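Local coordinates for protein CRISPR-associated endonuclease/helicase Cas3 (Thermus thermophilus HB8, PDB 3SK9) that cuts single-stranded DNA with its metal-dependent N-terminal HD nuclease domain, the part present here, in CRISPR defence against mobile genetic elements, at residues A109-L122 with A131-H143. Residues are numbered along the deposited sequence; the frame is centred on the assembly and turned at random. Where two conformers were deposited one is given.
Sequences AHGVFTELFLRRLL and AANDLAAALGAHH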
loop_
_atom_site.group_PDB
_atom_site.type_symbol
_atom_site.label_atom_id
_atom_site.label_comp_id
_atom_site.label_asym_id
_atom_site.label_seq_id
_atom_site.Cartn_x
_atom_site.Cartn_y
_atom_site.Cartn_z
ATOM N N ALA A 109 -14.048 2.342 8.819
ATOM C CA ALA A 109 -13.501 1.983 7.503
ATOM C C ALA A 109 -12.194 1.243 7.730
ATOM O O ALA A 109 -11.521 1.526 8.722
ATOM C CB ALA A 109 -13.243 3.246 6.656
ATOM N N HIS A 110 -11.823 0.316 6.839
ATOM C CA HIS A 110 -10.568 -0.416 7.057
ATOM C C HIS A 110 -9.353 0.505 7.082
ATOM O O HIS A 110 -8.358 0.186 7.728
ATOM C CB HIS A 110 -10.353 -1.547 6.021
ATOM C CG HIS A 110 -10.040 -1.070 4.643
ATOM N ND1 HIS A 110 -11.017 -0.812 3.707
ATOM C CD2 HIS A 110 -8.860 -0.810 4.031
ATOM C CE1 HIS A 110 -10.457 -0.404 2.581
ATOM N NE2 HIS A 110 -9.148 -0.407 2.747
ATOM N N GLY A 111 -9.431 1.676 6.440
ATOM C CA GLY A 111 -8.286 2.593 6.425
ATOM C C GLY A 111 -7.919 3.160 7.788
ATOM O O GLY A 111 -6.739 3.484 8.053
ATOM N N VAL A 112 -8.901 3.209 8.692
ATOM C CA VAL A 112 -8.646 3.617 10.075
ATOM C C VAL A 112 -7.750 2.569 10.725
ATOM O O VAL A 112 -6.772 2.897 11.434
ATOM C CB VAL A 112 -9.950 3.759 10.883
ATOM C CG1 VAL A 112 -9.665 4.049 12.348
ATOM C CG2 VAL A 112 -10.853 4.842 10.293
ATOM N N PHE A 113 -8.078 1.295 10.506
ATOM C CA PHE A 113 -7.184 0.218 10.998
ATOM C C PHE A 113 -5.830 0.288 10.335
ATOM O O PHE A 113 -4.795 0.089 10.995
ATOM C CB PHE A 113 -7.789 -1.152 10.787
ATOM C CG PHE A 113 -8.988 -1.428 11.681
ATOM C CD1 PHE A 113 -8.830 -2.078 12.890
ATOM C CD2 PHE A 113 -10.248 -1.016 11.304
ATOM C CE1 PHE A 113 -9.939 -2.349 13.697
ATOM C CE2 PHE A 113 -11.358 -1.285 12.107
ATOM C CZ PHE A 113 -11.196 -1.945 13.294
ATOM N N THR A 114 -5.775 0.605 9.043
ATOM C CA THR A 114 -4.455 0.670 8.405
ATOM C C THR A 114 -3.646 1.741 9.145
ATOM O O THR A 114 -2.463 1.542 9.465
ATOM C CB THR A 114 -4.571 1.054 6.905
ATOM O OG1 THR A 114 -5.234 0.007 6.213
ATOM C CG2 THR A 114 -3.144 1.317 6.273
ATOM N N GLU A 115 -4.259 2.895 9.402
ATOM C CA GLU A 115 -3.505 3.957 10.061
ATOM C C GLU A 115 -3.000 3.509 11.463
ATOM O O GLU A 115 -1.840 3.712 11.802
ATOM C CB GLU A 115 -4.312 5.257 10.136
ATOM C CG GLU A 115 -3.611 6.376 10.963
ATOM C CD GLU A 115 -4.429 7.636 11.084
ATOM O OE1 GLU A 115 -5.539 7.685 10.511
ATOM O OE2 GLU A 115 -3.955 8.595 11.738
ATOM N N LEU A 116 -3.874 2.912 12.283
ATOM C CA LEU A 116 -3.450 2.467 13.622
ATOM C C LEU A 116 -2.340 1.423 13.548
ATOM O O LEU A 116 -1.419 1.477 14.341
ATOM C CB LEU A 116 -4.607 1.889 14.400
ATOM C CG LEU A 116 -5.672 2.924 14.774
ATOM C CD1 LEU A 116 -6.880 2.212 15.392
ATOM C CD2 LEU A 116 -5.051 3.908 15.715
ATOM N N PHE A 117 -2.453 0.480 12.621
ATOM C CA PHE A 117 -1.476 -0.598 12.520
ATOM C C PHE A 117 -0.135 -0.019 12.097
ATOM O O PHE A 117 0.910 -0.380 12.647
ATOM C CB PHE A 117 -1.897 -1.679 11.498
ATOM C CG PHE A 117 -3.182 -2.409 11.857
ATOM C CD1 PHE A 117 -3.682 -2.394 13.142
ATOM C CD2 PHE A 117 -3.856 -3.137 10.890
ATOM C CE1 PHE A 117 -4.842 -3.084 13.450
ATOM C CE2 PHE A 117 -5.015 -3.845 11.214
ATOM C CZ PHE A 117 -5.503 -3.805 12.473
ATOM N N LEU A 118 -0.163 0.899 11.122
ATOM C CA LEU A 118 1.085 1.390 10.553
ATOM C C LEU A 118 1.812 2.312 11.536
ATOM O O LEU A 118 3.052 2.383 11.472
ATOM C CB LEU A 118 0.861 2.084 9.199
ATOM C CG LEU A 118 0.506 1.124 8.054
ATOM C CD1 LEU A 118 0.398 1.891 6.686
ATOM C CD2 LEU A 118 1.566 0.025 7.946
ATOM N N ARG A 119 1.074 3.016 12.417
ATOM C CA ARG A 119 1.713 3.877 13.412
ATOM C C ARG A 119 2.663 3.015 14.238
ATOM O O ARG A 119 3.792 3.409 14.532
ATOM C CB ARG A 119 0.691 4.566 14.335
ATOM C CG ARG A 119 -0.009 5.787 13.672
ATOM C CD ARG A 119 -1.131 6.359 14.565
ATOM N NE ARG A 119 -0.640 6.897 15.832
ATOM C CZ ARG A 119 -0.418 8.189 16.079
ATOM N NH1 ARG A 119 -0.623 9.113 15.131
ATOM N NH2 ARG A 119 0.017 8.565 17.288
ATOM N N ARG A 120 2.202 1.829 14.605
ATOM C CA ARG A 120 3.055 0.903 15.376
ATOM C C ARG A 120 4.125 0.219 14.522
ATOM O O ARG A 120 5.293 0.170 14.884
ATOM C CB ARG A 120 2.137 -0.163 15.981
ATOM C CG ARG A 120 2.753 -1.031 17.055
ATOM C CD ARG A 120 1.698 -1.431 18.082
ATOM N NE ARG A 120 1.134 -0.281 18.790
ATOM C CZ ARG A 120 0.137 -0.353 19.674
ATOM N NH1 ARG A 120 -0.422 -1.526 19.963
ATOM N NH2 ARG A 120 -0.304 0.750 20.274
ATOM N N LEU A 121 3.705 -0.342 13.393
ATOM C CA LEU A 121 4.528 -1.228 12.620
ATOM C C LEU A 121 5.682 -0.512 11.941
ATOM O O LEU A 121 6.777 -1.074 11.841
ATOM C CB LEU A 121 3.678 -1.935 11.559
ATOM C CG LEU A 121 3.089 -3.268 12.019
ATOM C CD1 LEU A 121 2.458 -3.218 13.402
ATOM C CD2 LEU A 121 2.065 -3.694 10.957
ATOM N N LEU A 122 5.453 0.711 11.457
ATOM C CA LEU A 122 6.515 1.481 10.796
ATOM C C LEU A 122 7.572 1.943 11.840
ATOM O O LEU A 122 8.764 2.015 11.541
ATOM C CB LEU A 122 5.939 2.691 10.023
ATOM C CG LEU A 122 5.091 2.332 8.784
ATOM C CD1 LEU A 122 4.548 3.632 8.156
ATOM C CD2 LEU A 122 5.818 1.487 7.704
ATOM N N ALA A 131 7.668 10.729 11.239
ATOM C CA ALA A 131 7.524 10.185 9.885
ATOM C C ALA A 131 6.564 9.007 9.851
ATOM O O ALA A 131 5.731 8.896 8.951
ATOM C CB ALA A 131 8.872 9.769 9.332
ATOM N N ALA A 132 6.654 8.109 10.826
ATOM C CA ALA A 132 5.723 6.988 10.886
ATOM C C ALA A 132 4.267 7.458 11.026
ATOM O O ALA A 132 3.380 6.975 10.324
ATOM C CB ALA A 132 6.090 6.040 12.080
ATOM N N ASN A 133 4.029 8.417 11.910
ATOM C CA ASN A 133 2.667 8.856 12.162
ATOM C C ASN A 133 2.081 9.502 10.880
ATOM O O ASN A 133 0.910 9.301 10.527
ATOM C CB ASN A 133 2.624 9.864 13.318
ATOM C CG ASN A 133 2.766 9.225 14.678
ATOM O OD1 ASN A 133 2.622 8.007 14.831
ATOM N ND2 ASN A 133 3.055 10.064 15.700
ATOM N N ASP A 134 2.875 10.316 10.202
ATOM C CA ASP A 134 2.372 10.977 8.988
ATOM C C ASP A 134 2.156 10.008 7.869
ATOM O O ASP A 134 1.187 10.122 7.146
ATOM C CB ASP A 134 3.313 12.065 8.519
ATOM C CG ASP A 134 3.307 13.271 9.445
ATOM O OD1 ASP A 134 2.333 13.454 10.210
ATOM O OD2 ASP A 134 4.290 14.028 9.421
ATOM N N LEU A 135 3.064 9.067 7.680
ATOM C CA LEU A 135 2.873 8.100 6.583
ATOM C C LEU A 135 1.674 7.212 6.895
ATOM O O LEU A 135 0.917 6.805 6.008
ATOM C CB LEU A 135 4.093 7.187 6.417
ATOM C CG LEU A 135 5.280 7.853 5.665
ATOM C CD1 LEU A 135 6.578 7.030 5.833
ATOM C CD2 LEU A 135 4.929 8.017 4.187
ATOM N N ALA A 136 1.483 6.920 8.172
ATOM C CA ALA A 136 0.323 6.077 8.544
ATOM C C ALA A 136 -1.004 6.753 8.134
ATOM O O ALA A 136 -1.923 6.105 7.586
ATOM C CB ALA A 136 0.358 5.832 10.047
ATOM N N ALA A 137 -1.121 8.051 8.400
ATOM C CA ALA A 137 -2.281 8.821 7.910
ATOM C C ALA A 137 -2.347 8.928 6.388
ATOM O O ALA A 137 -3.438 8.893 5.827
ATOM C CB ALA A 137 -2.320 10.239 8.520
ATOM N N ALA A 138 -1.205 9.090 5.705
ATOM C CA ALA A 138 -1.191 9.083 4.226
ATOM C C ALA A 138 -1.844 7.827 3.629
ATOM O O ALA A 138 -2.453 7.852 2.548
ATOM C CB ALA A 138 0.285 9.221 3.700
ATOM N N LEU A 139 -1.673 6.701 4.320
ATOM C CA LEU A 139 -2.149 5.404 3.813
ATOM C C LEU A 139 -3.482 5.029 4.423
ATOM O O LEU A 139 -3.958 3.943 4.200
ATOM C CB LEU A 139 -1.092 4.307 4.127
ATOM C CG LEU A 139 0.244 4.700 3.409
ATOM C CD1 LEU A 139 1.447 3.962 3.984
ATOM C CD2 LEU A 139 0.124 4.447 1.897
ATOM N N GLY A 140 -4.106 5.959 5.160
ATOM C CA GLY A 140 -5.338 5.663 5.894
ATOM C C GLY A 140 -6.628 5.922 5.122
ATOM O O GLY A 140 -6.643 5.933 3.891
ATOM N N ALA A 141 -7.709 6.127 5.880
ATOM C CA ALA A 141 -9.066 6.241 5.308
ATOM C C ALA A 141 -9.456 7.573 4.701
ATOM O O ALA A 141 -10.503 7.641 4.034
ATOM C CB ALA A 141 -10.112 5.873 6.415
ATOM N N HIS A 142 -8.707 8.655 4.948
ATOM C CA HIS A 142 -9.237 9.952 4.570
ATOM C C HIS A 142 -8.200 10.742 3.791
ATOM O O HIS A 142 -7.974 11.891 4.066
ATOM C CB HIS A 142 -9.679 10.739 5.821
ATOM C CG HIS A 142 -10.529 9.928 6.750
ATOM N ND1 HIS A 142 -11.798 9.502 6.419
ATOM C CD2 HIS A 142 -10.283 9.451 7.993
ATOM C CE1 HIS A 142 -12.311 8.813 7.432
ATOM N NE2 HIS A 142 -11.408 8.765 8.397
ATOM N N HIS A 143 -7.554 10.059 2.851
ATOM C CA HIS A 143 -6.667 10.725 1.899
ATOM C C HIS A 143 -5.686 11.657 2.580
ATOM O O HIS A 143 -5.547 12.832 2.228
ATOM C CB HIS A 143 -7.508 11.420 0.857
ATOM C CG HIS A 143 -8.460 10.485 0.192
ATOM N ND1 HIS A 143 -8.039 9.502 -0.684
ATOM C CD2 HIS A 143 -9.797 10.330 0.321
ATOM C CE1 HIS A 143 -9.086 8.806 -1.091
ATOM N NE2 HIS A 143 -10.164 9.286 -0.495
HETATM O O HOH W 1 -1.248 9.075 12.306
HETATM O O HOH W 2 -7.229 7.002 8.598
#
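The E115 carboxylate is gripped at both oxygens: OE1 accepts from A147 N and from a water 2.6 Å away that itself takes the A141 N-H, while OE2 accepts from a second water. That second water also donates to N133 O and receives R119 NH1, at whose guanidinium edge it lies in plane. The water at OE2 thus ties helices 110-124 and 129-138, a nearly antiparallel pair of the all-helical HD nuclease core, and the one at OE1 ties E115 to the loop that follows 129-138. The axes of 110-122 and 131-138 approach to 8.0 Å at 161°. E115 gets there because CG lies anti to the backbone N (chi1 174°) and the chain then runs straight on, passing CG and CD along the last turn of the facing helix. One turn further, R119 bends at chi3 and lays its guanidinium flat on the N133 amide, planes 9° apart, with OD1 over the centre, 3.3 Å from R119 CZ; the same OD1 accepts a hydrogen bond from K123 NZ. Between E115 and R119 sits A136, its CB 3.5 Å from E115 O and flanked by L118 and R119. Beyond E115, the loop after helix 129-138 meets the first helix at G111, whose O is 3.4 Å from G140 CA. The inner side is apolar and leads to the metal site: L118 and L139 cross at about a right angle, CD1 to CD1 3.6 Å, with L139 near the metal ligand H74. T114 OG1 bonds H74 O and G77 N, leaving its methyl CG2 3.4 Å from L139 O.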